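Local coordinates for DUF724 domain-containing protein 6-like (Raphanus sativus, PDB 5ZWX) that binds the H3K9me2 histone mark through its tandem Agenet domains and, like its Arabidopsis relative, probably links heterochromatin to DNA methylation, at residues Ile8-Ile22 with Ser32-Ser44. Numbering follows the deposited sequence.
Sequences IRLPPFLKPGAAVEI and SWYMGKVVAVPSS
The six-membered half of the Trp-33 indole turns its edge to Glu-21 O and Ile-22 N, with CZ3 3.6 Å from Glu-21 O. Arg-78 makes a cation-pi contact with the same indole and a salt bridge to Glu-21 OE1. The Glu-21 carboxylate lies 48° from the indole plane; OE2 pairs with Arg-140 and accepts from Ala-81 N, and the two arginines would probably keep this buried acid ionised. Alongside its stem runs selenomethionine Met-35, bent at chi2 and chi3 so that CE comes 3.4 Å from Glu-21 CG. These residues belong to an antiparallel beta hairpin, strands 19-22 and 32-40, in the SH3-like Agenet fold; Tyr-34, on the other face with Ile-22, packs on an apolar side chain of the bound peptide. Gly-36 suits its place because a beta carbon there would clash with Ile-22 CD1, and its backbone pairs both ways with Val-20. Gly-17 is third in the Lys-15 to Ala-18 type II turn, where at phi 96° a beta carbon would jam against Pro-16 O; its N-H reaches Val-38 O (2.8 Å). Compact, branched Val-38 sets CG2 3.7 Å from Val-20 CG1, and Leu-14 CD1 also meets Val-38 CG2. Beyond the strands, Leu-10 CD1 rests on Val-41 CB at 3.7 Å.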
loop_
_atom_site.group_PDB
_atom_site.type_symbol
_atom_site.label_atom_id
_atom_site.label_comp_id
_atom_site.label_asym_id
_atom_site.label_seq_id
_atom_site.Cartn_x
_atom_site.Cartn_y
_atom_site.Cartn_z
ATOM N N ILE A 8 3.774 23.835 -7.501
ATOM C CA ILE A 8 3.264 22.558 -7.994
ATOM C C ILE A 8 1.759 22.400 -7.769
ATOM O O ILE A 8 1.209 22.841 -6.756
ATOM C CB ILE A 8 3.989 21.332 -7.377
ATOM C CG1 ILE A 8 3.576 21.105 -5.920
ATOM C CG2 ILE A 8 5.511 21.437 -7.570
ATOM C CD1 ILE A 8 4.103 19.826 -5.354
ATOM N N ARG A 9 1.105 21.791 -8.751
ATOM C CA ARG A 9 -0.332 21.526 -8.701
ATOM C C ARG A 9 -0.533 20.143 -8.118
ATOM O O ARG A 9 -0.380 19.150 -8.830
ATOM C CB ARG A 9 -0.943 21.591 -10.098
ATOM C CG ARG A 9 -2.472 21.593 -10.149
ATOM C CD ARG A 9 -2.944 22.737 -11.058
ATOM N NE ARG A 9 -4.260 23.275 -10.714
ATOM C CZ ARG A 9 -5.403 22.882 -11.269
ATOM N NH1 ARG A 9 -5.400 21.921 -12.178
ATOM N NH2 ARG A 9 -6.551 23.439 -10.902
ATOM N N LEU A 10 -0.876 20.081 -6.839
ATOM C CA LEU A 10 -1.063 18.797 -6.178
ATOM C C LEU A 10 -2.305 18.095 -6.660
ATOM O O LEU A 10 -3.298 18.741 -6.989
ATOM C CB LEU A 10 -1.179 18.977 -4.669
ATOM C CG LEU A 10 -0.001 19.423 -3.825
ATOM C CD1 LEU A 10 -0.487 19.520 -2.386
ATOM C CD2 LEU A 10 1.103 18.400 -3.939
ATOM N N PRO A 11 -2.277 16.755 -6.656
ATOM C CA PRO A 11 -3.524 16.006 -6.820
ATOM C C PRO A 11 -4.522 16.444 -5.748
ATOM O O PRO A 11 -4.117 16.637 -4.601
ATOM C CB PRO A 11 -3.104 14.545 -6.594
ATOM C CG PRO A 11 -1.644 14.518 -6.813
ATOM C CD PRO A 11 -1.106 15.877 -6.456
ATOM N N PRO A 12 -5.801 16.594 -6.107
ATOM C CA PRO A 12 -6.851 16.999 -5.154
ATOM C C PRO A 12 -6.960 16.159 -3.861
ATOM O O PRO A 12 -7.297 16.704 -2.803
ATOM C CB PRO A 12 -8.131 16.864 -5.991
ATOM C CG PRO A 12 -7.674 17.225 -7.382
ATOM C CD PRO A 12 -6.303 16.551 -7.493
ATOM N N PHE A 13 -6.679 14.865 -3.917
ATOM C CA PHE A 13 -6.838 14.060 -2.699
ATOM C C PHE A 13 -5.771 14.385 -1.657
ATOM O O PHE A 13 -5.918 14.046 -0.485
ATOM C CB PHE A 13 -6.805 12.560 -3.014
ATOM C CG PHE A 13 -5.424 12.020 -3.283
ATOM C CD1 PHE A 13 -4.908 12.014 -4.574
ATOM C CD2 PHE A 13 -4.649 11.496 -2.250
ATOM C CE1 PHE A 13 -3.636 11.501 -4.835
ATOM C CE2 PHE A 13 -3.382 10.983 -2.499
ATOM C CZ PHE A 13 -2.871 11.001 -3.793
ATOM N N LEU A 14 -4.694 15.038 -2.079
ATOM C CA LEU A 14 -3.568 15.243 -1.190
ATOM C C LEU A 14 -3.754 16.501 -0.364
ATOM O O LEU A 14 -3.531 17.613 -0.853
ATOM C CB LEU A 14 -2.267 15.309 -1.996
ATOM C CG LEU A 14 -1.000 14.560 -1.589
ATOM C CD1 LEU A 14 -1.293 13.196 -0.941
ATOM C CD2 LEU A 14 -0.056 14.407 -2.807
ATOM N N LYS A 15 -4.184 16.335 0.880
ATOM C CA LYS A 15 -4.272 17.460 1.801
ATOM C C LYS A 15 -3.931 16.983 3.207
ATOM O O LYS A 15 -4.038 15.780 3.495
ATOM C CB LYS A 15 -5.676 18.090 1.759
ATOM C CG LYS A 15 -6.784 17.145 2.189
ATOM C CD LYS A 15 -8.167 17.762 2.007
ATOM C CE LYS A 15 -8.517 17.906 0.533
ATOM N NZ LYS A 15 -9.917 18.353 0.352
ATOM N N PRO A 16 -3.498 17.909 4.086
ATOM C CA PRO A 16 -3.252 17.490 5.467
ATOM C C PRO A 16 -4.448 16.727 6.019
ATOM O O PRO A 16 -5.585 17.148 5.806
ATOM C CB PRO A 16 -3.052 18.812 6.216
ATOM C CG PRO A 16 -2.595 19.776 5.168
ATOM C CD PRO A 16 -3.268 19.355 3.892
ATOM N N GLY A 17 -4.193 15.608 6.688
ATOM C CA GLY A 17 -5.257 14.834 7.292
ATOM C C GLY A 17 -5.729 13.694 6.412
ATOM O O GLY A 17 -6.312 12.737 6.900
ATOM N N ALA A 18 -5.474 13.793 5.109
ATOM C CA ALA A 18 -5.920 12.771 4.165
ATOM C C ALA A 18 -5.288 11.411 4.436
ATOM O O ALA A 18 -4.080 11.310 4.617
ATOM C CB ALA A 18 -5.610 13.180 2.748
ATOM N N ALA A 19 -6.110 10.373 4.392
ATOM C CA ALA A 19 -5.614 9.002 4.446
ATOM C C ALA A 19 -4.996 8.696 3.091
ATOM O O ALA A 19 -5.514 9.132 2.066
ATOM C CB ALA A 19 -6.732 8.033 4.763
ATOM N N VAL A 20 -3.896 7.949 3.081
ATOM C CA VAL A 20 -3.196 7.626 1.839
ATOM C C VAL A 20 -2.568 6.224 1.955
ATOM O O VAL A 20 -2.484 5.675 3.042
ATOM C CB VAL A 20 -2.058 8.643 1.529
ATOM C CG1 VAL A 20 -2.621 10.006 1.151
ATOM C CG2 VAL A 20 -1.117 8.764 2.733
ATOM N N GLU A 21 -2.153 5.685 0.814
ATOM C CA GLU A 21 -1.256 4.543 0.775
ATOM C C GLU A 21 0.102 5.057 0.308
ATOM O O GLU A 21 0.207 5.956 -0.548
ATOM C CB GLU A 21 -1.805 3.449 -0.140
ATOM C CG GLU A 21 -3.222 3.029 0.282
ATOM C CD GLU A 21 -3.728 1.765 -0.389
ATOM O OE1 GLU A 21 -3.095 1.281 -1.349
ATOM O OE2 GLU A 21 -4.803 1.279 0.025
ATOM N N ILE A 22 1.145 4.483 0.891
ATOM C CA ILE A 22 2.496 5.012 0.745
ATOM C C ILE A 22 3.373 3.947 0.136
ATOM O O ILE A 22 3.445 2.788 0.680
ATOM C CB ILE A 22 3.088 5.414 2.108
ATOM C CG1 ILE A 22 2.123 6.353 2.840
ATOM C CG2 ILE A 22 4.536 5.930 1.943
ATOM C CD1 ILE A 22 2.324 6.460 4.325
ATOM N N SER A 32 5.313 -2.785 -2.188
ATOM C CA SER A 32 4.432 -2.572 -1.024
ATOM C C SER A 32 3.674 -1.261 -1.041
ATOM O O SER A 32 4.154 -0.274 -1.607
ATOM C CB SER A 32 5.202 -2.590 0.277
ATOM O OG SER A 32 6.082 -1.501 0.378
ATOM N N TRP A 33 2.546 -1.277 -0.333
ATOM C CA TRP A 33 1.765 -0.086 -0.007
ATOM C C TRP A 33 1.485 -0.150 1.503
ATOM O O TRP A 33 0.874 -1.116 1.982
ATOM C CB TRP A 33 0.463 -0.060 -0.811
ATOM C CG TRP A 33 0.685 0.207 -2.284
ATOM C CD1 TRP A 33 0.714 -0.709 -3.302
ATOM C CD2 TRP A 33 0.946 1.487 -2.886
ATOM N NE1 TRP A 33 0.961 -0.064 -4.504
ATOM C CE2 TRP A 33 1.108 1.278 -4.272
ATOM C CE3 TRP A 33 1.061 2.782 -2.384
ATOM C CZ2 TRP A 33 1.364 2.338 -5.167
ATOM C CZ3 TRP A 33 1.303 3.843 -3.285
ATOM C CH2 TRP A 33 1.462 3.604 -4.649
ATOM N N TYR A 34 1.968 0.841 2.250
ATOM C CA TYR A 34 1.687 0.966 3.690
ATOM C C TYR A 34 0.681 2.075 3.967
ATOM O O TYR A 34 0.767 3.140 3.353
ATOM C CB TYR A 34 2.989 1.203 4.465
ATOM C CG TYR A 34 3.633 -0.163 4.768
ATOM C CD1 TYR A 34 4.278 -0.880 3.761
ATOM C CD2 TYR A 34 3.527 -0.754 6.030
ATOM C CE1 TYR A 34 4.836 -2.183 4.020
ATOM C CE2 TYR A 34 4.079 -2.030 6.291
ATOM C CZ TYR A 34 4.730 -2.723 5.280
ATOM O OH TYR A 34 5.254 -3.990 5.513
HETATM N N MSE A 35 -0.289 1.828 4.840
HETATM C CA MSE A 35 -1.336 2.825 5.098
HETATM C C MSE A 35 -0.793 3.967 5.942
HETATM O O MSE A 35 0.050 3.753 6.810
HETATM C CB MSE A 35 -2.546 2.190 5.796
HETATM C CG MSE A 35 -3.059 0.932 5.127
HETATM SE SE MSE A 35 -3.589 1.177 3.230
HETATM C CE MSE A 35 -1.910 0.677 2.324
ATOM N N GLY A 36 -1.255 5.195 5.682
ATOM C CA GLY A 36 -0.853 6.299 6.529
ATOM C C GLY A 36 -1.733 7.518 6.340
ATOM O O GLY A 36 -2.820 7.419 5.771
ATOM N N LYS A 37 -1.278 8.658 6.839
ATOM C CA LYS A 37 -2.036 9.895 6.647
ATOM C C LYS A 37 -1.101 11.055 6.327
ATOM O O LYS A 37 0.057 11.059 6.729
ATOM C CB LYS A 37 -2.876 10.194 7.889
ATOM C CG LYS A 37 -2.069 10.539 9.129
ATOM C CD LYS A 37 -2.926 11.304 10.137
ATOM C CE LYS A 37 -2.071 12.187 11.041
ATOM N NZ LYS A 37 -2.204 11.874 12.491
ATOM N N VAL A 38 -1.611 12.051 5.611
ATOM C CA VAL A 38 -0.797 13.205 5.293
ATOM C C VAL A 38 -0.683 14.121 6.506
ATOM O O VAL A 38 -1.686 14.492 7.120
ATOM C CB VAL A 38 -1.397 13.992 4.114
ATOM C CG1 VAL A 38 -0.577 15.260 3.862
ATOM C CG2 VAL A 38 -1.469 13.096 2.863
ATOM N N VAL A 39 0.541 14.505 6.841
ATOM C CA VAL A 39 0.773 15.496 7.893
ATOM C C VAL A 39 0.988 16.904 7.331
ATOM O O VAL A 39 0.509 17.891 7.901
ATOM C CB VAL A 39 1.987 15.100 8.759
ATOM C CG1 VAL A 39 2.276 16.168 9.803
ATOM C CG2 VAL A 39 1.716 13.792 9.428
ATOM N N ALA A 40 1.690 17.006 6.208
ATOM C CA ALA A 40 1.933 18.315 5.613
ATOM C C ALA A 40 2.122 18.204 4.109
ATOM O O ALA A 40 2.631 17.185 3.612
ATOM C CB ALA A 40 3.150 18.975 6.258
ATOM N N VAL A 41 1.712 19.253 3.384
ATOM C CA VAL A 41 1.892 19.282 1.938
ATOM C C VAL A 41 2.542 20.593 1.507
ATOM O O VAL A 41 2.574 21.545 2.277
ATOM C CB VAL A 41 0.553 19.102 1.176
ATOM C CG1 VAL A 41 -0.144 17.784 1.578
ATOM C CG2 VAL A 41 -0.338 20.319 1.367
ATOM N N PRO A 42 3.109 20.631 0.296
ATOM C CA PRO A 42 3.604 21.930 -0.178
ATOM C C PRO A 42 2.438 22.887 -0.315
ATOM O O PRO A 42 1.414 22.542 -0.907
ATOM C CB PRO A 42 4.225 21.606 -1.539
ATOM C CG PRO A 42 4.594 20.148 -1.432
ATOM C CD PRO A 42 3.513 19.526 -0.586
ATOM N N SER A 43 2.579 24.061 0.267
ATOM C CA SER A 43 1.574 25.098 0.098
ATOM C C SER A 43 1.885 25.881 -1.183
ATOM O O SER A 43 2.926 25.670 -1.793
ATOM C CB SER A 43 1.550 25.991 1.331
ATOM O OG SER A 43 2.868 26.300 1.754
ATOM N N SER A 44 1.002 26.787 -1.606
ATOM C CA SER A 44 1.293 27.574 -2.801
ATOM C C SER A 44 2.466 28.479 -2.404
ATOM O O SER A 44 3.212 28.997 -3.234
ATOM C CB SER A 44 0.058 28.363 -3.257
ATOM O OG SER A 44 0.142 28.755 -4.623
HETATM O O HOH W 1 5.767 1.162 1.110
#